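PDB 1JY5: CalsepRRP from Calystegia sepium, which is a member of the ribonuclease T2 family, whose enzymes bind and cleave RNA, an activity that can be ascribed to it only tentatively. Local coordinates for residues W54-I68 against W102-Q116. Numbering follows the deposited sequence.
Unlike the reference sequence in segment 54-68: Q65 (reference Glu).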
# COMPACT_ATOMS: atom_id res chain seq x y z
N TRP A 54 7.91 2.87 -14.16
CA TRP A 54 7.47 1.51 -13.90
C TRP A 54 6.65 0.95 -15.05
O TRP A 54 6.10 1.69 -15.85
CB TRP A 54 6.64 1.48 -12.61
CG TRP A 54 5.44 2.37 -12.66
CD1 TRP A 54 4.20 2.06 -13.15
CD2 TRP A 54 5.38 3.75 -12.28
NE1 TRP A 54 3.38 3.17 -13.11
CE2 TRP A 54 4.08 4.22 -12.58
CE3 TRP A 54 6.31 4.65 -11.72
CZ2 TRP A 54 3.68 5.54 -12.34
CZ3 TRP A 54 5.91 5.96 -11.49
CH2 TRP A 54 4.60 6.39 -11.79
N PRO A 55 6.59 -0.39 -15.16
CA PRO A 55 5.80 -0.99 -16.23
C PRO A 55 4.35 -0.87 -15.80
O PRO A 55 4.06 -0.87 -14.60
CB PRO A 55 6.30 -2.44 -16.24
CG PRO A 55 6.56 -2.68 -14.77
CD PRO A 55 7.27 -1.41 -14.35
N SER A 56 3.42 -0.75 -16.74
CA SER A 56 2.02 -0.63 -16.34
C SER A 56 1.09 -1.26 -17.36
O SER A 56 1.38 -1.27 -18.55
CB SER A 56 1.62 0.84 -16.16
OG SER A 56 1.61 1.52 -17.40
N CYS A 57 -0.03 -1.80 -16.88
CA CYS A 57 -1.01 -2.40 -17.77
C CYS A 57 -0.36 -3.42 -18.69
O CYS A 57 -0.50 -3.37 -19.91
CB CYS A 57 -1.68 -1.31 -18.61
SG CYS A 57 -2.60 -0.07 -17.62
N CYS A 58 0.34 -4.37 -18.08
CA CYS A 58 1.02 -5.42 -18.83
C CYS A 58 0.09 -6.55 -19.27
O CYS A 58 -1.08 -6.61 -18.88
CB CYS A 58 2.16 -5.99 -17.98
SG CYS A 58 3.35 -4.71 -17.47
N GLU A 59 0.63 -7.42 -20.12
CA GLU A 59 -0.11 -8.57 -20.61
C GLU A 59 -0.38 -9.48 -19.43
O GLU A 59 0.37 -9.48 -18.45
CB GLU A 59 0.72 -9.31 -21.66
CG GLU A 59 0.92 -8.53 -22.94
CD GLU A 59 -0.40 -8.21 -23.62
OE1 GLU A 59 -1.13 -9.17 -23.94
OE2 GLU A 59 -0.70 -7.02 -23.82
N GLY A 60 -1.44 -10.27 -19.52
CA GLY A 60 -1.77 -11.17 -18.44
C GLY A 60 -3.25 -11.44 -18.44
O GLY A 60 -4.00 -10.73 -19.10
N ALA A 61 -3.67 -12.47 -17.71
CA ALA A 61 -5.08 -12.81 -17.65
C ALA A 61 -5.86 -11.65 -17.06
O ALA A 61 -5.35 -10.90 -16.22
CB ALA A 61 -5.27 -14.07 -16.79
N LYS A 62 -7.10 -11.49 -17.50
CA LYS A 62 -7.94 -10.41 -16.98
C LYS A 62 -8.29 -10.70 -15.52
O LYS A 62 -8.23 -11.85 -15.08
CB LYS A 62 -9.21 -10.29 -17.82
CG LYS A 62 -10.04 -11.56 -17.85
CD LYS A 62 -11.03 -11.58 -19.02
CE LYS A 62 -11.84 -12.88 -19.03
NZ LYS A 62 -10.97 -14.09 -18.98
N TYR A 63 -8.66 -9.66 -14.78
CA TYR A 63 -9.03 -9.82 -13.38
C TYR A 63 -10.12 -10.87 -13.25
O TYR A 63 -11.15 -10.78 -13.91
CB TYR A 63 -9.55 -8.51 -12.81
CG TYR A 63 -9.98 -8.63 -11.37
CD1 TYR A 63 -9.04 -8.94 -10.38
CD2 TYR A 63 -11.31 -8.46 -10.99
CE1 TYR A 63 -9.42 -9.08 -9.05
CE2 TYR A 63 -11.71 -8.59 -9.66
CZ TYR A 63 -10.75 -8.90 -8.69
OH TYR A 63 -11.10 -9.01 -7.37
N ASP A 64 -9.90 -11.86 -12.39
CA ASP A 64 -10.89 -12.92 -12.18
C ASP A 64 -11.10 -13.17 -10.69
O ASP A 64 -10.33 -13.90 -10.06
CB ASP A 64 -10.43 -14.20 -12.88
CG ASP A 64 -11.37 -15.38 -12.65
OD1 ASP A 64 -11.02 -16.50 -13.05
OD2 ASP A 64 -12.47 -15.18 -12.08
N GLN A 65 -12.13 -12.56 -10.13
CA GLN A 65 -12.43 -12.71 -8.70
C GLN A 65 -12.47 -14.16 -8.25
O GLN A 65 -12.21 -14.45 -7.07
CB GLN A 65 -13.75 -12.02 -8.35
CG GLN A 65 -14.99 -12.54 -9.08
CD GLN A 65 -15.62 -13.75 -8.40
OE1 GLN A 65 -15.35 -14.05 -7.24
NE2 GLN A 65 -16.48 -14.45 -9.14
N ASN A 66 -12.78 -15.09 -9.15
CA ASN A 66 -12.83 -16.50 -8.78
C ASN A 66 -11.46 -16.99 -8.33
O ASN A 66 -11.35 -17.79 -7.40
CB ASN A 66 -13.30 -17.35 -9.95
CG ASN A 66 -14.77 -17.16 -10.24
OD1 ASN A 66 -15.62 -17.61 -9.48
ND2 ASN A 66 -15.07 -16.49 -11.34
N GLU A 67 -10.43 -16.48 -8.99
CA GLU A 67 -9.05 -16.85 -8.71
C GLU A 67 -8.60 -16.50 -7.29
O GLU A 67 -7.73 -17.17 -6.72
CB GLU A 67 -8.12 -16.15 -9.69
CG GLU A 67 -8.39 -16.45 -11.14
CD GLU A 67 -7.73 -17.73 -11.57
OE1 GLU A 67 -8.11 -18.80 -11.05
OE2 GLU A 67 -6.82 -17.67 -12.43
N ILE A 68 -9.19 -15.45 -6.73
CA ILE A 68 -8.81 -15.02 -5.40
C ILE A 68 -9.94 -15.11 -4.38
O ILE A 68 -9.87 -14.46 -3.33
CB ILE A 68 -8.27 -13.56 -5.44
CG1 ILE A 68 -9.33 -12.62 -6.04
CG2 ILE A 68 -6.97 -13.50 -6.22
CD1 ILE A 68 -8.92 -11.16 -6.08
N TRP A 102 -4.62 -5.01 -10.11
CA TRP A 102 -4.22 -6.17 -10.89
C TRP A 102 -3.92 -5.76 -12.32
O TRP A 102 -2.85 -6.06 -12.85
CB TRP A 102 -5.31 -7.24 -10.92
CG TRP A 102 -5.00 -8.24 -11.97
CD1 TRP A 102 -5.64 -8.42 -13.16
CD2 TRP A 102 -3.90 -9.15 -11.97
NE1 TRP A 102 -5.00 -9.38 -13.91
CE2 TRP A 102 -3.93 -9.84 -13.20
CE3 TRP A 102 -2.88 -9.45 -11.05
CZ2 TRP A 102 -2.98 -10.82 -13.54
CZ3 TRP A 102 -1.93 -10.42 -11.39
CH2 TRP A 102 -1.99 -11.09 -12.62
N ALA A 103 -4.87 -5.08 -12.95
CA ALA A 103 -4.70 -4.65 -14.33
C ALA A 103 -3.49 -3.74 -14.50
O ALA A 103 -2.64 -3.96 -15.37
CB ALA A 103 -5.97 -3.94 -14.82
N LYS A 104 -3.41 -2.73 -13.65
CA LYS A 104 -2.34 -1.74 -13.74
C LYS A 104 -0.95 -2.21 -13.31
O LYS A 104 0.04 -1.90 -13.98
CB LYS A 104 -2.74 -0.50 -12.94
CG LYS A 104 -1.89 0.73 -13.21
CD LYS A 104 -2.36 1.90 -12.35
CE LYS A 104 -1.70 3.20 -12.75
NZ LYS A 104 -2.12 4.30 -11.86
N HIS A 105 -0.88 -2.95 -12.21
CA HIS A 105 0.41 -3.40 -11.67
C HIS A 105 0.62 -4.91 -11.52
O HIS A 105 1.70 -5.42 -11.80
CB HIS A 105 0.63 -2.76 -10.30
CG HIS A 105 0.74 -1.26 -10.33
ND1 HIS A 105 1.83 -0.60 -10.85
CD2 HIS A 105 -0.09 -0.30 -9.85
CE1 HIS A 105 1.68 0.70 -10.69
NE2 HIS A 105 0.52 0.91 -10.08
N GLY A 106 -0.42 -5.62 -11.06
CA GLY A 106 -0.31 -7.06 -10.86
C GLY A 106 0.15 -7.84 -12.07
O GLY A 106 1.00 -8.73 -11.97
N THR A 107 -0.41 -7.50 -13.23
CA THR A 107 -0.06 -8.16 -14.48
C THR A 107 1.43 -7.98 -14.76
O THR A 107 2.05 -8.82 -15.40
CB THR A 107 -0.86 -7.57 -15.66
OG1 THR A 107 -0.69 -6.14 -15.68
CG2 THR A 107 -2.34 -7.90 -15.54
N CYS A 108 2.01 -6.88 -14.28
CA CYS A 108 3.43 -6.62 -14.52
C CYS A 108 4.38 -7.34 -13.55
O CYS A 108 5.60 -7.18 -13.64
CB CYS A 108 3.68 -5.11 -14.46
SG CYS A 108 2.71 -4.09 -15.63
N SER A 109 3.84 -8.13 -12.62
CA SER A 109 4.68 -8.86 -11.66
C SER A 109 5.20 -10.20 -12.19
O SER A 109 6.00 -10.88 -11.52
CB SER A 109 3.94 -9.09 -10.34
OG SER A 109 2.78 -9.87 -10.51
N SER A 110 4.75 -10.59 -13.37
CA SER A 110 5.22 -11.84 -13.97
C SER A 110 6.60 -11.54 -14.56
O SER A 110 6.88 -10.40 -14.95
CB SER A 110 4.26 -12.32 -15.06
OG SER A 110 4.08 -11.35 -16.07
N PRO A 111 7.48 -12.55 -14.66
CA PRO A 111 7.27 -13.94 -14.26
C PRO A 111 7.51 -14.25 -12.78
O PRO A 111 7.31 -15.38 -12.35
CB PRO A 111 8.27 -14.68 -15.14
CG PRO A 111 9.45 -13.76 -15.06
CD PRO A 111 8.82 -12.38 -15.25
N VAL A 112 7.93 -13.26 -12.00
CA VAL A 112 8.19 -13.49 -10.58
C VAL A 112 6.95 -14.05 -9.89
O VAL A 112 7.03 -15.04 -9.15
CB VAL A 112 8.65 -12.20 -9.86
CG1 VAL A 112 8.85 -12.47 -8.38
CG2 VAL A 112 9.94 -11.70 -10.48
N LEU A 113 5.81 -13.40 -10.11
CA LEU A 113 4.54 -13.86 -9.56
C LEU A 113 3.78 -14.23 -10.84
O LEU A 113 3.53 -13.37 -11.69
CB LEU A 113 3.85 -12.72 -8.79
CG LEU A 113 4.76 -12.15 -7.68
CD1 LEU A 113 4.03 -11.07 -6.88
CD2 LEU A 113 5.19 -13.28 -6.76
N GLY A 114 3.45 -15.51 -10.97
CA GLY A 114 2.82 -16.01 -12.18
C GLY A 114 1.35 -15.84 -12.46
O GLY A 114 0.91 -16.03 -13.60
N ASN A 115 0.57 -15.50 -11.44
CA ASN A 115 -0.87 -15.32 -11.64
C ASN A 115 -1.44 -14.42 -10.56
O ASN A 115 -0.74 -14.03 -9.64
CB ASN A 115 -1.58 -16.69 -11.64
CG ASN A 115 -1.37 -17.46 -10.35
OD1 ASN A 115 -1.55 -16.91 -9.26
ND2 ASN A 115 -1.02 -18.74 -10.47
N GLN A 116 -2.72 -14.07 -10.71
CA GLN A 116 -3.43 -13.19 -9.79
C GLN A 116 -3.40 -13.62 -8.35
O GLN A 116 -3.21 -12.80 -7.45
CB GLN A 116 -4.89 -13.10 -10.18
CG GLN A 116 -5.11 -12.55 -11.52
CD GLN A 116 -6.55 -12.69 -11.93
OE1 GLN A 116 -7.46 -12.26 -11.21
NE2 GLN A 116 -6.78 -13.29 -13.08
O HOH W 1 3.78 -1.77 -12.12
O HOH W 2 -3.09 -4.94 -17.79
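W102 to C108, sequence WAKHGTC, corresponds to the second conserved active-site segment of the RNase T2 family, and it is tied here to the loop 54-68 through C58 and C108. Their disulfide (SG to SG 2.0 Å, chi3 94°) joins the loop covalently to C108 of the segment 102-116, and P55 lays its CG against CB of C108, a compact apolar ring beside the sulfur bridge. Next to it, C57 N donates to K104 O at 2.9 Å, a bond from backbone to backbone that does not depend on either side chain. T107 serves both sides: its OG1 donates to A103 O and weakly accepts from C58 N, a double role that suits a hydroxyl. A water donates to both C58 O and A103 O, bridging the two backbones.

Between the disulfide and Q116, the indole of W102, with CG anti to the backbone N (chi1 167°), reaches the loop edge-on, and NE1 donates in the ring plane to A61 O at 2.8 Å. CG2 of T107 covers one face, and CG of Q116 lies over the centre of the other. A leucine here would probably leave A61 O without its indole donor and open a gap between T107 and Q116. G106 suits its place because a CB would clash with W102 CE3. OE1 of Q116 accepts from D64 N (2.7 Å, N-H...O 166°); glutamine suits the site because its chain, extended beyond CG, carries an amide oxygen as far as the loop backbone.

At the other end, CE1 of H105 meets CD1 of W54 at 3.8 Å, the planes oblique, and a water bridges H105 ND1 to P55 O. H105 also stacks on W46 of strand 40-48, a disulfide ties C57 to C90 between strands 87-89 and 92-94, and F120 of helix 116-129 touches both W102 and I68.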